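Local coordinates for TetR family transcriptional regulator (Clostridium perfringens, PDB 6AZH), which probably represses transcription as a TetR-family regulator, binding DNA through an N-terminal helix-turn-helix and responding to small ligands through its C-terminal domain, at residues 62-65 and 66-70; 87-90 and 91-95. All coordinates share one frame; numbering follows the deposited sequence.

Interaction 1. Residues 62-65 and 66-70; sequences LEIW and HEKLT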
# COMPACT_ATOMS: atom_id res chain seq x y z
N LEU A 62 12.83 10.71 4.06
CA LEU A 62 11.59 11.48 3.95
C LEU A 62 11.85 12.98 3.87
O LEU A 62 10.90 13.74 3.62
CB LEU A 62 10.68 11.19 5.14
CG LEU A 62 9.45 10.29 5.00
CD1 LEU A 62 9.25 9.66 3.60
CD2 LEU A 62 9.48 9.25 6.07
N GLU A 63 13.09 13.43 4.07
CA GLU A 63 13.39 14.87 4.02
C GLU A 63 12.98 15.48 2.69
O GLU A 63 12.36 16.55 2.66
CB GLU A 63 14.88 15.11 4.29
CG GLU A 63 15.27 14.81 5.72
CD GLU A 63 16.76 14.99 5.98
OE1 GLU A 63 17.50 15.34 5.04
OE2 GLU A 63 17.20 14.78 7.14
N ILE A 64 13.34 14.84 1.58
CA ILE A 64 13.02 15.40 0.27
C ILE A 64 11.51 15.40 0.05
O ILE A 64 10.99 16.28 -0.64
CB ILE A 64 13.78 14.65 -0.84
CG1 ILE A 64 13.63 15.33 -2.21
CG2 ILE A 64 13.34 13.20 -0.94
CD1 ILE A 64 14.28 16.69 -2.32
N TRP A 65 10.78 14.46 0.64
CA TRP A 65 9.32 14.45 0.51
C TRP A 65 8.72 15.68 1.19
O TRP A 65 7.91 16.41 0.58
CB TRP A 65 8.74 13.16 1.09
CG TRP A 65 9.11 11.94 0.27
CD1 TRP A 65 10.29 11.26 0.30
CD2 TRP A 65 8.30 11.29 -0.72
NE1 TRP A 65 10.27 10.23 -0.60
CE2 TRP A 65 9.06 10.23 -1.25
CE3 TRP A 65 7.00 11.52 -1.23
CZ2 TRP A 65 8.56 9.37 -2.24
CZ3 TRP A 65 6.51 10.68 -2.21
CH2 TRP A 65 7.29 9.62 -2.71
N HIS A 66 9.11 15.95 2.43
CA HIS A 66 8.65 17.15 3.13
C HIS A 66 9.09 18.41 2.41
O HIS A 66 8.32 19.37 2.29
CB HIS A 66 9.20 17.18 4.56
CG HIS A 66 8.55 16.19 5.47
ND1 HIS A 66 7.21 16.25 5.79
CD2 HIS A 66 9.06 15.13 6.15
CE1 HIS A 66 6.92 15.25 6.61
NE2 HIS A 66 8.03 14.57 6.85
N GLU A 67 10.33 18.43 1.92
CA GLU A 67 10.85 19.62 1.24
C GLU A 67 10.03 19.95 0.00
O GLU A 67 9.60 21.10 -0.20
CB GLU A 67 12.31 19.41 0.87
CG GLU A 67 12.92 20.54 0.05
CD GLU A 67 14.34 20.24 -0.39
OE1 GLU A 67 14.75 20.72 -1.46
OE2 GLU A 67 15.04 19.49 0.35
N LYS A 68 9.80 18.95 -0.85
CA LYS A 68 9.08 19.18 -2.09
C LYS A 68 7.61 19.48 -1.85
O LYS A 68 7.02 20.29 -2.58
CB LYS A 68 9.23 17.98 -3.03
CG LYS A 68 10.64 17.83 -3.57
CD LYS A 68 10.64 17.19 -4.95
CE LYS A 68 12.06 16.95 -5.45
NZ LYS A 68 12.67 18.19 -6.02
N LEU A 69 7.00 18.86 -0.83
CA LEU A 69 5.61 19.20 -0.51
C LEU A 69 5.52 20.62 0.04
O LEU A 69 4.62 21.38 -0.35
CB LEU A 69 5.03 18.19 0.48
CG LEU A 69 3.58 18.41 0.90
CD1 LEU A 69 2.65 18.39 -0.32
CD2 LEU A 69 3.16 17.36 1.92
N THR A 70 6.44 20.99 0.94
CA THR A 70 6.45 22.34 1.47
C THR A 70 6.63 23.37 0.37
O THR A 70 6.01 24.44 0.40
CB THR A 70 7.55 22.48 2.53
OG1 THR A 70 7.19 21.71 3.69
CG2 THR A 70 7.71 23.94 2.95
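The imidazole of His66 approaches the preceding turn obliquely, its CD2 lying 3.4 Å from Leu62 O. With chi1 at -72°, CG stands beside the backbone N, which carries the ring back toward the carbonyl one turn earlier. The carboxylate of Glu67 is met on one face. Ile64 CD1 lies above its plane, at nearly equal distances from all three of its atoms and 4.0 Å from CD. The indole of Trp65 is held between two leucine methyls: Leu62 CD1 lies over one face at the pyrrole end, 4.0 Å from Trp65 CG, and CD2 of Leu93, from helix 79-96, stands over the other, almost along the ring normal.

Ile64 and Lys68 run side by side, pointing the same way. Ile64 CG1 extends away from the backbone N, and its CD1 reaches Lys68 CE at 3.8 Å; the aliphatic part of the lysine thus lies against the isoleucine before the chain bends at its last torsion (-80°).

Regular i to i+4 backbone bonds underlie these contacts, from the N atoms of His66, Glu67, Lys68 and Leu69 to the O atoms of Leu62, Glu63, Ile64 and Trp65. His66 O is gripped twice. Thr70 N reaches His66 O at 2.8 Å. Thr70 OG1 reaches His66 O at 3.0 Å, from the opposite face of the carbonyl plane.

Leu62, His66 and Leu69 also touch helix 113-138. Glu63 turns its carboxylate back to Lys60 in a salt bridge, and its OE1 stays 6.7 Å from Glu67 OE2, a separation at which repulsion between the two acids is probably modest. The chemistry therefore divides: backbone bonding holds the turn, whereas the side-chain contacts across it are van der Waals, with Ile64 giving a carbon surface to the Lys68 methylenes and the Glu67 carboxylate.

Interaction 2. Residues 87-90 and 91-95; sequences FKMQ and FELLY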
# COMPACT_ATOMS: atom_id res chain seq x y z
N PHE A 87 0.49 15.66 -7.55
CA PHE A 87 0.47 14.34 -8.17
C PHE A 87 1.72 14.12 -9.01
O PHE A 87 2.34 13.05 -8.94
CB PHE A 87 -0.78 14.17 -9.04
CG PHE A 87 -2.06 14.39 -8.31
CD1 PHE A 87 -2.17 14.09 -6.96
CD2 PHE A 87 -3.16 14.92 -8.97
CE1 PHE A 87 -3.35 14.31 -6.29
CE2 PHE A 87 -4.35 15.14 -8.30
CZ PHE A 87 -4.45 14.83 -6.96
N LYS A 88 2.13 15.15 -9.76
CA LYS A 88 3.32 15.04 -10.58
C LYS A 88 4.56 14.85 -9.72
O LYS A 88 5.37 13.94 -9.98
CB LYS A 88 3.46 16.28 -11.46
CG LYS A 88 4.76 16.36 -12.22
CD LYS A 88 4.84 17.69 -12.97
CE LYS A 88 5.74 17.59 -14.18
NZ LYS A 88 7.12 17.18 -13.81
N MSE A 89 4.72 15.68 -8.69
CA MSE A 89 5.87 15.59 -7.79
C MSE A 89 5.96 14.20 -7.13
O MSE A 89 7.05 13.61 -7.08
CB MSE A 89 5.78 16.69 -6.72
CG MSE A 89 6.91 16.70 -5.67
SE MSE A 89 6.64 15.40 -4.20
CE MSE A 89 5.39 16.44 -3.10
N GLN A 90 4.83 13.67 -6.64
CA GLN A 90 4.86 12.43 -5.87
C GLN A 90 5.23 11.24 -6.74
O GLN A 90 6.01 10.37 -6.32
CB GLN A 90 3.51 12.16 -5.19
CG GLN A 90 3.18 13.07 -4.05
CD GLN A 90 1.99 12.58 -3.22
OE1 GLN A 90 1.93 12.82 -2.02
NE2 GLN A 90 1.05 11.89 -3.86
N PHE A 91 4.66 11.17 -7.94
CA PHE A 91 4.95 10.04 -8.81
C PHE A 91 6.37 10.10 -9.35
O PHE A 91 7.04 9.06 -9.47
CB PHE A 91 3.94 9.97 -9.95
CG PHE A 91 2.59 9.44 -9.52
CD1 PHE A 91 2.48 8.18 -8.96
CD2 PHE A 91 1.45 10.21 -9.69
CE1 PHE A 91 1.25 7.69 -8.56
CE2 PHE A 91 0.21 9.73 -9.30
CZ PHE A 91 0.11 8.47 -8.74
N GLU A 92 6.87 11.32 -9.63
CA GLU A 92 8.27 11.44 -10.03
C GLU A 92 9.19 11.03 -8.88
O GLU A 92 10.14 10.26 -9.09
CB GLU A 92 8.58 12.87 -10.50
CG GLU A 92 8.03 13.17 -11.89
CD GLU A 92 8.19 14.61 -12.32
OE1 GLU A 92 8.73 15.41 -11.53
OE2 GLU A 92 7.77 14.95 -13.45
N LEU A 93 8.88 11.47 -7.66
CA LEU A 93 9.69 11.09 -6.50
C LEU A 93 9.63 9.60 -6.25
O LEU A 93 10.65 8.96 -5.99
CB LEU A 93 9.24 11.86 -5.26
CG LEU A 93 10.32 12.20 -4.23
CD1 LEU A 93 11.57 12.76 -4.93
CD2 LEU A 93 9.79 13.19 -3.19
N LEU A 94 8.42 9.02 -6.34
CA LEU A 94 8.27 7.57 -6.21
C LEU A 94 9.12 6.84 -7.24
O LEU A 94 9.83 5.89 -6.91
CB LEU A 94 6.80 7.19 -6.37
CG LEU A 94 6.51 5.71 -6.48
CD1 LEU A 94 6.95 5.04 -5.20
CD2 LEU A 94 5.02 5.50 -6.71
N TYR A 95 9.04 7.26 -8.50
CA TYR A 95 9.76 6.57 -9.56
C TYR A 95 11.27 6.68 -9.38
O TYR A 95 12.01 5.76 -9.74
CB TYR A 95 9.36 7.14 -10.92
CG TYR A 95 9.77 6.23 -12.07
CD1 TYR A 95 9.33 4.92 -12.12
CD2 TYR A 95 10.61 6.69 -13.08
CE1 TYR A 95 9.70 4.08 -13.14
CE2 TYR A 95 10.98 5.86 -14.12
CZ TYR A 95 10.52 4.55 -14.14
OH TYR A 95 10.88 3.70 -15.16
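Phe91, Glu92, Leu93 and Leu94 each donate their backbone N to the carbonyl four residues earlier, from Phe87 to Gln90, with lengths of 2.8 to 3.1 Å and N-H...O angles within a few degrees of one another, as in regular alpha-helix. Phe91 CD2 comes within 3.1 Å of Phe87 O, approaching the carbonyl obliquely; chi1 of -76° lays the ring back along the helix toward it. Lys88 and Glu92 form a salt bridge from NZ to OE2. Its modelled length of 2.4 Å is too short to be taken literally, and the other oxygen, Glu92 OE1, is 3.3 Å from Lys88 NZ. Selenomethionine Met89 and Leu93 lie side by side, with Met89 SE 4.0 Å from Leu93 CD2. Gln90 is buried, and its OE1 is hydrogen-bonded to the hydroxyl of Tyr125 in helix 113-138. Phe91 is covered by helices 147-165 and 174-187, while Met89 and Leu93 face helix 50-74. A Lys88-Glu92 pair toward the surface, with mainly apolar side chains and Gln90 packed against neighbouring helices, makes this an inner helix of the all-helical bundle that forms the TetR-type C-terminal domain.

How the interactions relate
Interaction 1 closes before interaction 2 opens along the chain, and their centres lie about 12 Å apart on consecutive helices, 50-74 and 79-96. The two helices pack directly: Trp65 CD2 is 3.5 Å from Leu93 CD2, and Lys68 CB is 3.7 Å from Met89 CG. Tyr125 of helix 113-138 touches both stretches, meeting His66 and Leu69 in the first and Met89 and Gln90 in the second. In TetR-family proteins the helix that follows the DNA-binding helices leads into the C-terminal domain. This packing is consistent with a route by which changes there could reach the DNA-binding end, although the geometry alone does not demonstrate it.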